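Local coordinates for putative Oleoyl-[acyl-carrier protein] thioesterase (Lactobacillus plantarum, PDB 2OWN) that probably hydrolyses the thioester of oleoyl-[acyl-carrier protein], releasing the free fatty acid from its carrier, at residues 27-41 against 70-84. Numbering follows the deposited sequence.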
ATOM      1  N   GLY B  27       0.304  -9.838  10.583  1.00 39.08           N
ATOM      2  CA  GLY B  27       0.191  -8.653  11.452  1.00 38.48           C
ATOM      3  C   GLY B  27       1.490  -7.886  11.659  1.00 36.35           C
ATOM      4  O   GLY B  27       1.628  -7.193  12.662  1.00 35.56           O
ATOM      5  N   ARG B  28       2.425  -8.000  10.709  1.00 36.51           N
ATOM      6  CA  ARG B  28       3.735  -7.333  10.744  1.00 39.21           C
ATOM      7  C   ARG B  28       3.959  -6.577   9.449  1.00 35.55           C
ATOM      8  O   ARG B  28       3.515  -7.042   8.388  1.00 35.54           O
ATOM      9  CB  ARG B  28       4.831  -8.353  10.923  1.00 40.20           C
ATOM     10  CG  ARG B  28       4.710  -9.135  12.244  1.00 46.33           C
ATOM     11  CD  ARG B  28       5.701 -10.266  12.436  1.00 46.26           C
ATOM     12  NE  ARG B  28       5.780 -11.153  11.259  1.00 54.15           N
ATOM     13  CZ  ARG B  28       6.145 -12.441  11.248  1.00 59.16           C
ATOM     14  NH1 ARG B  28       6.463 -13.118  12.372  1.00 63.00           N
ATOM     15  NH2 ARG B  28       6.160 -13.079  10.062  1.00 60.43           N
ATOM     16  N   ALA B  29       4.664  -5.449   9.550  1.00 34.04           N
ATOM     17  CA  ALA B  29       4.983  -4.565   8.421  1.00 34.04           C
ATOM     18  C   ALA B  29       5.751  -5.288   7.320  1.00 33.10           C
ATOM     19  O   ALA B  29       6.605  -6.126   7.608  1.00 33.48           O
ATOM     20  CB  ALA B  29       5.796  -3.339   8.885  1.00 32.62           C
ATOM     21  N   THR B  30       5.406  -4.981   6.076  1.00 31.67           N
ATOM     22  CA  THR B  30       6.067  -5.552   4.913  1.00 31.84           C
ATOM     23  C   THR B  30       7.360  -4.765   4.656  1.00 33.04           C
ATOM     24  O   THR B  30       7.547  -3.670   5.226  1.00 29.71           O
ATOM     25  CB  THR B  30       5.198  -5.426   3.649  1.00 31.57           C
ATOM     26  OG1 THR B  30       5.009  -4.041   3.343  1.00 30.29           O
ATOM     27  CG2 THR B  30       3.822  -6.115   3.835  1.00 30.20           C
ATOM     28  N   LEU B  31       8.232  -5.316   3.804  1.00 33.07           N
ATOM     29  CA  LEU B  31       9.472  -4.616   3.370  1.00 33.40           C
ATOM     30  C   LEU B  31       9.144  -3.336   2.596  1.00 32.24           C
ATOM     31  O   LEU B  31       9.896  -2.361   2.696  1.00 31.71           O
ATOM     32  CB  LEU B  31      10.418  -5.505   2.521  1.00 34.08           C
ATOM     33  CG  LEU B  31      11.293  -6.485   3.281  1.00 37.69           C
ATOM     34  CD1 LEU B  31      11.962  -7.504   2.348  1.00 34.06           C
ATOM     35  CD2 LEU B  31      12.333  -5.710   4.102  1.00 34.09           C
ATOM     36  N   THR B  32       8.061  -3.377   1.802  1.00 33.06           N
ATOM     37  CA  THR B  32       7.535  -2.217   1.046  1.00 32.15           C
ATOM     38  C   THR B  32       7.268  -1.080   2.053  1.00 31.68           C
ATOM     39  O   THR B  32       7.805   0.015   1.872  1.00 29.15           O
ATOM     40  CB  THR B  32       6.279  -2.575   0.242  1.00 33.26           C
ATOM     41  OG1 THR B  32       6.568  -3.712  -0.585  1.00 33.81           O
ATOM     42  CG2 THR B  32       5.811  -1.403  -0.626  1.00 33.03           C
ATOM     43  N   THR B  33       6.537  -1.394   3.134  1.00 29.86           N
ATOM     44  CA  THR B  33       6.250  -0.427   4.230  1.00 30.84           C
ATOM     45  C   THR B  33       7.516   0.093   4.929  1.00 30.58           C
ATOM     46  O   THR B  33       7.590   1.286   5.206  1.00 30.63           O
ATOM     47  CB  THR B  33       5.299  -1.009   5.294  1.00 31.56           C
ATOM     48  OG1 THR B  33       4.030  -1.198   4.681  1.00 28.25           O
ATOM     49  CG2 THR B  33       5.135  -0.076   6.555  1.00 30.50           C
ATOM     50  N   LEU B  34       8.478  -0.807   5.192  1.00 32.46           N
ATOM     51  CA  LEU B  34       9.754  -0.465   5.868  1.00 32.42           C
ATOM     52  C   LEU B  34      10.510   0.609   5.081  1.00 32.19           C
ATOM     53  O   LEU B  34      10.908   1.620   5.670  1.00 32.23           O
ATOM     54  CB  LEU B  34      10.649  -1.691   6.087  1.00 33.10           C
ATOM     55  CG  LEU B  34      11.868  -1.501   7.001  1.00 34.39           C
ATOM     56  CD1 LEU B  34      11.406  -1.246   8.428  1.00 35.15           C
ATOM     57  CD2 LEU B  34      12.770  -2.712   6.957  1.00 31.66           C
ATOM     58  N   ILE B  35      10.660   0.398   3.765  1.00 31.59           N
ATOM     59  CA  ILE B  35      11.308   1.394   2.864  1.00 31.85           C
ATOM     60  C   ILE B  35      10.426   2.649   2.736  1.00 31.51           C
ATOM     61  O   ILE B  35      10.967   3.765   2.740  1.00 31.82           O
ATOM     62  CB  ILE B  35      11.669   0.796   1.468  1.00 31.70           C
ATOM     63  CG1 ILE B  35      12.700  -0.327   1.616  1.00 36.68           C
ATOM     64  CG2 ILE B  35      12.209   1.854   0.505  1.00 32.08           C
ATOM     65  CD1 ILE B  35      14.040   0.063   2.238  1.00 38.78           C
ATOM     66  N   ASP B  36       9.101   2.461   2.612  1.00 30.80           N
ATOM     67  CA  ASP B  36       8.125   3.588   2.538  1.00 31.11           C
ATOM     68  C   ASP B  36       8.275   4.611   3.688  1.00 29.73           C
ATOM     69  O   ASP B  36       8.390   5.821   3.430  1.00 29.49           O
ATOM     70  CB  ASP B  36       6.651   3.102   2.496  1.00 30.75           C
ATOM     71  CG  ASP B  36       6.168   2.619   1.126  1.00 34.62           C
ATOM     72  OD1 ASP B  36       6.728   2.957   0.061  1.00 31.30           O
ATOM     73  OD2 ASP B  36       5.123   1.919   1.140  1.00 35.53           O
ATOM     74  N   ILE B  37       8.311   4.101   4.923  1.00 30.60           N
ATOM     75  CA  ILE B  37       8.448   4.950   6.140  1.00 31.49           C
ATOM     76  C   ILE B  37       9.866   5.527   6.314  1.00 31.47           C
ATOM     77  O   ILE B  37       9.996   6.611   6.872  1.00 30.73           O
ATOM     78  CB  ILE B  37       7.895   4.262   7.445  1.00 32.32           C
ATOM     79  CG1 ILE B  37       8.762   3.083   7.927  1.00 30.21           C
ATOM     80  CG2 ILE B  37       6.410   3.867   7.225  1.00 30.91           C
ATOM     81  CD1 ILE B  37       8.172   2.325   9.123  1.00 33.05           C
ATOM     82  N   ALA B  38      10.906   4.793   5.878  1.00 31.32           N
ATOM     83  CA  ALA B  38      12.313   5.281   5.913  1.00 31.52           C
ATOM     84  C   ALA B  38      12.448   6.501   4.983  1.00 30.07           C
ATOM     85  O   ALA B  38      12.942   7.548   5.408  1.00 31.01           O
ATOM     86  CB  ALA B  38      13.302   4.194   5.511  1.00 30.35           C
ATOM     87  N   VAL B  39      11.956   6.346   3.746  1.00 29.90           N
ATOM     88  CA  VAL B  39      11.935   7.415   2.712  1.00 29.12           C
ATOM     89  C   VAL B  39      11.019   8.600   3.124  1.00 28.82           C
ATOM     90  O   VAL B  39      11.340   9.746   2.790  1.00 29.12           O
ATOM     91  CB  VAL B  39      11.623   6.828   1.285  1.00 29.11           C
ATOM     92  CG1 VAL B  39      11.294   7.913   0.229  1.00 29.87           C
ATOM     93  CG2 VAL B  39      12.783   5.946   0.830  1.00 30.08           C
ATOM     94  N   LEU B  40       9.900   8.313   3.824  1.00 28.46           N
ATOM     95  CA  LEU B  40       8.971   9.337   4.372  1.00 28.36           C
ATOM     96  C   LEU B  40       9.734  10.246   5.345  1.00 28.02           C
ATOM     97  O   LEU B  40       9.580  11.457   5.277  1.00 28.10           O
ATOM     98  CB  LEU B  40       7.762   8.717   5.098  1.00 28.92           C
ATOM     99  CG  LEU B  40       6.677   9.656   5.657  1.00 28.63           C
ATOM    100  CD1 LEU B  40       5.984  10.427   4.532  1.00 31.31           C
ATOM    101  CD2 LEU B  40       5.663   8.880   6.466  1.00 28.27           C
ATOM    102  N   ALA B  41      10.528   9.639   6.240  1.00 28.05           N
ATOM    103  CA  ALA B  41      11.394  10.365   7.207  1.00 28.89           C
ATOM    104  C   ALA B  41      12.467  11.224   6.493  1.00 30.44           C
ATOM    105  O   ALA B  41      12.738  12.367   6.922  1.00 31.83           O
ATOM    106  CB  ALA B  41      12.059   9.394   8.193  1.00 28.78           C
ATOM    107  N   ILE B  70      19.879  -3.627   4.708  1.00 35.52           N
ATOM    108  CA  ILE B  70      18.891  -3.571   5.810  1.00 35.61           C
ATOM    109  C   ILE B  70      19.198  -4.674   6.823  1.00 35.53           C
ATOM    110  O   ILE B  70      19.287  -5.827   6.420  1.00 34.64           O
ATOM    111  CB  ILE B  70      17.437  -3.752   5.280  1.00 35.72           C
ATOM    112  CG1 ILE B  70      17.137  -2.838   4.071  1.00 35.45           C
ATOM    113  CG2 ILE B  70      16.405  -3.532   6.409  1.00 38.43           C
ATOM    114  CD1 ILE B  70      15.775  -3.048   3.464  1.00 35.61           C
ATOM    115  N   ASP B  71      19.389  -4.300   8.095  1.00 35.17           N
ATOM    116  CA  ASP B  71      19.653  -5.206   9.222  1.00 35.80           C
ATOM    117  C   ASP B  71      18.349  -5.198  10.012  1.00 35.01           C
ATOM    118  O   ASP B  71      18.029  -4.181  10.610  1.00 34.35           O
ATOM    119  CB  ASP B  71      20.848  -4.696  10.051  1.00 36.63           C
ATOM    120  CG  ASP B  71      21.203  -5.587  11.258  1.00 42.54           C
ATOM    121  OD1 ASP B  71      20.685  -6.711  11.422  1.00 50.44           O
ATOM    122  OD2 ASP B  71      22.062  -5.148  12.056  1.00 54.84           O
ATOM    123  N   ILE B  72      17.620  -6.321  10.021  1.00 34.27           N
ATOM    124  CA  ILE B  72      16.317  -6.442  10.705  1.00 35.02           C
ATOM    125  C   ILE B  72      16.387  -7.286  11.992  1.00 34.42           C
ATOM    126  O   ILE B  72      16.685  -8.476  11.923  1.00 34.55           O
ATOM    127  CB  ILE B  72      15.227  -7.022   9.735  1.00 35.80           C
ATOM    128  CG1 ILE B  72      15.107  -6.155   8.467  1.00 37.42           C
ATOM    129  CG2 ILE B  72      13.855  -7.131  10.433  1.00 34.19           C
ATOM    130  CD1 ILE B  72      14.154  -6.671   7.444  1.00 37.93           C
ATOM    131  N   THR B  73      16.123  -6.647  13.147  1.00 34.21           N
ATOM    132  CA  THR B  73      16.041  -7.306  14.473  1.00 34.28           C
ATOM    133  C   THR B  73      14.631  -7.929  14.503  1.00 34.41           C
ATOM    134  O   THR B  73      14.472  -9.117  14.797  1.00 34.80           O
ATOM    135  CB  THR B  73      16.293  -6.331  15.636  1.00 34.47           C
ATOM    136  OG1 THR B  73      17.623  -5.805  15.521  1.00 31.66           O
ATOM    137  CG2 THR B  73      16.143  -7.018  16.992  1.00 36.78           C
ATOM    138  N   ARG B  74      13.623  -7.089  14.267  1.00 35.03           N
ATOM    139  CA  ARG B  74      12.220  -7.536  14.106  1.00 37.03           C
ATOM    140  C   ARG B  74      11.446  -6.478  13.324  1.00 35.46           C
ATOM    141  O   ARG B  74      11.738  -5.287  13.474  1.00 34.93           O
ATOM    142  CB  ARG B  74      11.492  -7.882  15.414  1.00 37.82           C
ATOM    143  CG  ARG B  74      11.074  -6.738  16.335  1.00 40.36           C
ATOM    144  CD  ARG B  74      10.207  -7.269  17.429  1.00 39.95           C
ATOM    145  NE  ARG B  74       9.723  -6.187  18.277  1.00 39.70           N
ATOM    146  CZ  ARG B  74       8.654  -5.411  18.054  1.00 40.73           C
ATOM    147  NH1 ARG B  74       7.899  -5.518  16.947  1.00 39.59           N
ATOM    148  NH2 ARG B  74       8.355  -4.468  18.959  1.00 36.96           N
HETATM  149  N   MSE B  75      10.473  -6.910  12.522  1.00 34.10           N
HETATM  150  CA  MSE B  75       9.649  -5.987  11.739  1.00 34.80           C
HETATM  151  C   MSE B  75       8.614  -5.330  12.648  1.00 33.98           C
HETATM  152  O   MSE B  75       8.189  -5.967  13.631  1.00 34.07           O
HETATM  153  CB  MSE B  75       8.941  -6.682  10.565  1.00 34.87           C
HETATM  154  CG  MSE B  75       9.910  -7.233   9.533  1.00 36.50           C
HETATM  155 SE   MSE B  75      10.895  -5.805   8.633  0.75 44.02          SE
HETATM  156  CE  MSE B  75       9.574  -5.243   7.337  1.00 42.52           C
ATOM    157  N   PRO B  76       8.269  -4.040  12.385  1.00 33.45           N
ATOM    158  CA  PRO B  76       7.214  -3.401  13.168  1.00 33.94           C
ATOM    159  C   PRO B  76       5.863  -4.165  13.069  1.00 34.90           C
ATOM    160  O   PRO B  76       5.548  -4.722  12.010  1.00 34.50           O
ATOM    161  CB  PRO B  76       7.108  -2.017  12.526  1.00 33.17           C
ATOM    162  CG  PRO B  76       8.429  -1.759  11.999  1.00 33.07           C
ATOM    163  CD  PRO B  76       8.861  -3.059  11.445  1.00 33.30           C
ATOM    164  N   ARG B  77       5.146  -4.233  14.186  1.00 35.34           N
ATOM    165  CA  ARG B  77       3.851  -4.920  14.299  1.00 36.64           C
ATOM    166  C   ARG B  77       2.710  -3.953  13.998  1.00 35.07           C
ATOM    167  O   ARG B  77       2.891  -2.730  14.113  1.00 31.78           O
ATOM    168  CB  ARG B  77       3.672  -5.450  15.730  1.00 36.30           C
ATOM    169  CG  ARG B  77       4.675  -6.535  16.155  1.00 42.05           C
ATOM    170  CD  ARG B  77       4.865  -6.584  17.683  1.00 45.80           C
ATOM    171  NE  ARG B  77       3.620  -6.663  18.454  1.00 57.00           N
ATOM    172  CZ  ARG B  77       3.518  -6.575  19.794  1.00 61.80           C
ATOM    173  NH1 ARG B  77       4.594  -6.393  20.593  1.00 63.18           N
ATOM    174  NH2 ARG B  77       2.300  -6.658  20.357  1.00 63.10           N
ATOM    175  N   GLN B  78       1.539  -4.506  13.637  1.00 33.41           N
ATOM    176  CA  GLN B  78       0.306  -3.719  13.390  1.00 33.09           C
ATOM    177  C   GLN B  78      -0.037  -2.938  14.672  1.00 32.36           C
ATOM    178  O   GLN B  78       0.048  -3.491  15.773  1.00 31.55           O
ATOM    179  CB  GLN B  78      -0.883  -4.611  13.020  1.00 31.61           C
ATOM    180  CG  GLN B  78      -2.208  -3.890  12.735  1.00 34.05           C
ATOM    181  CD  GLN B  78      -3.384  -4.841  12.571  1.00 34.21           C
ATOM    182  OE1 GLN B  78      -3.227  -5.961  12.119  1.00 36.58           O
ATOM    183  NE2 GLN B  78      -4.566  -4.386  12.944  1.00 34.26           N
ATOM    184  N   ASP B  79      -0.385  -1.661  14.493  1.00 32.11           N
ATOM    185  CA  ASP B  79      -0.733  -0.695  15.566  1.00 32.29           C
ATOM    186  C   ASP B  79       0.418  -0.260  16.498  1.00 32.14           C
ATOM    187  O   ASP B  79       0.169   0.441  17.490  1.00 30.49           O
ATOM    188  CB  ASP B  79      -1.982  -1.169  16.362  1.00 33.24           C
ATOM    189  CG  ASP B  79      -3.186  -1.430  15.468  1.00 34.53           C
ATOM    190  OD1 ASP B  79      -3.245  -0.880  14.357  1.00 37.40           O
ATOM    191  OD2 ASP B  79      -4.068  -2.214  15.859  1.00 42.13           O
ATOM    192  N   GLU B  80       1.667  -0.591  16.133  1.00 32.31           N
ATOM    193  CA  GLU B  80       2.842  -0.211  16.902  1.00 32.94           C
ATOM    194  C   GLU B  80       3.209   1.200  16.431  1.00 32.77           C
ATOM    195  O   GLU B  80       3.137   1.493  15.223  1.00 34.46           O
ATOM    196  CB  GLU B  80       4.008  -1.169  16.662  1.00 32.50           C
ATOM    197  CG  GLU B  80       5.185  -0.950  17.601  1.00 33.87           C
ATOM    198  CD  GLU B  80       6.393  -1.817  17.316  1.00 33.44           C
ATOM    199  OE1 GLU B  80       6.360  -2.682  16.417  1.00 31.59           O
ATOM    200  OE2 GLU B  80       7.402  -1.596  18.002  1.00 39.24           O
ATOM    201  N   VAL B  81       3.587   2.057  17.376  1.00 31.48           N
ATOM    202  CA  VAL B  81       4.011   3.424  17.089  1.00 31.76           C
ATOM    203  C   VAL B  81       5.530   3.316  17.082  1.00 32.04           C
ATOM    204  O   VAL B  81       6.130   3.123  18.150  1.00 32.14           O
ATOM    205  CB  VAL B  81       3.469   4.448  18.101  1.00 31.52           C
ATOM    206  CG1 VAL B  81       3.980   5.848  17.790  1.00 34.19           C
ATOM    207  CG2 VAL B  81       1.943   4.446  18.075  1.00 31.29           C
ATOM    208  N   VAL B  82       6.122   3.364  15.882  1.00 30.67           N
ATOM    209  CA  VAL B  82       7.585   3.297  15.686  1.00 31.40           C
ATOM    210  C   VAL B  82       8.159   4.687  15.446  1.00 31.81           C
ATOM    211  O   VAL B  82       7.460   5.556  14.922  1.00 30.90           O
ATOM    212  CB  VAL B  82       8.022   2.377  14.504  1.00 31.62           C
ATOM    213  CG1 VAL B  82       7.612   0.935  14.778  1.00 32.63           C
ATOM    214  CG2 VAL B  82       7.500   2.880  13.116  1.00 30.71           C
ATOM    215  N   THR B  83       9.433   4.860  15.817  1.00 32.36           N
ATOM    216  CA  THR B  83      10.195   6.092  15.646  1.00 32.58           C
ATOM    217  C   THR B  83      11.164   5.832  14.481  1.00 33.51           C
ATOM    218  O   THR B  83      11.933   4.856  14.544  1.00 34.08           O
ATOM    219  CB  THR B  83      10.921   6.470  16.946  1.00 33.65           C
ATOM    220  OG1 THR B  83       9.937   6.731  17.956  1.00 31.86           O
ATOM    221  CG2 THR B  83      11.790   7.712  16.777  1.00 34.74           C
ATOM    222  N   ILE B  84      11.083   6.654  13.422  1.00 32.76           N
ATOM    223  CA  ILE B  84      11.961   6.551  12.236  1.00 32.25           C
ATOM    224  C   ILE B  84      12.959   7.713  12.314  1.00 32.05           C
ATOM    225  O   ILE B  84      12.568   8.865  12.089  1.00 29.83           O
ATOM    226  CB  ILE B  84      11.233   6.582  10.839  1.00 32.40           C
ATOM    227  CG1 ILE B  84      10.084   5.569  10.734  1.00 34.18           C
ATOM    228  CG2 ILE B  84      12.251   6.355   9.697  1.00 32.65           C
ATOM    229  CD1 ILE B  84       8.801   5.980  11.389  1.00 32.07           C
TER
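Ala29 CB sits over one face of the Pro76 ring, 4.0 Å from Pro76 CD. At the CD edge of the ring comes Leu34 CD1. Ile102 of strand 95-103 also packs on this proline. Two backbone bonds tie the loop before the helix to 76-78. Ala29 N donates to Pro76 O at 2.7 Å, and Gln78 N to Gly27 O at 2.9 Å. Arg28 and Arg77 pair between them as a single beta bridge. The Arg28 guanidinium leads away to a salt bridge with Asp201. Glu80 OE1 accepts from both Arg77 N and Arg74 NH1, which braces the turn 77-80. Met75, present as selenomethionine, bends at chi2 (-66°) and chi3 (-80°). This brings its CE against the carbonyl oxygens just before the helix, 3.1 Å from Ala29 O and near Thr30 O. Thr30 caps the helix start, its OG1 accepting from Thr33 N. Leu34 CD2 meets Ile70 CG2 at 3.8 Å, the side chains running past each other in opposite senses. Leu31 CD2 touches Ile72 CD1 at 3.9 Å. Ile84 makes the contact at the Ala41 end. Its CG2 lies anti to the backbone N, which turns it onto Ala41 CB, a tight 3.4 Å away. The Ile84 and Ile37 side chains cross at about a right angle, their CG1 atoms 4.0 Å apart. With an alanine here, CG2 and CG1 are lost, which would probably open a gap beside Ala41 and leave Ile37 packed mainly on Val82 among the two segments. Helix 31-41 lies across strands 70-72 and 81-84, the latter at 53°, with apolar side chains between. A long helix packed on a strongly curved antiparallel sheet is the hallmark of the hot dog fold, here in the N-terminal acyl-ACP thioesterase domain.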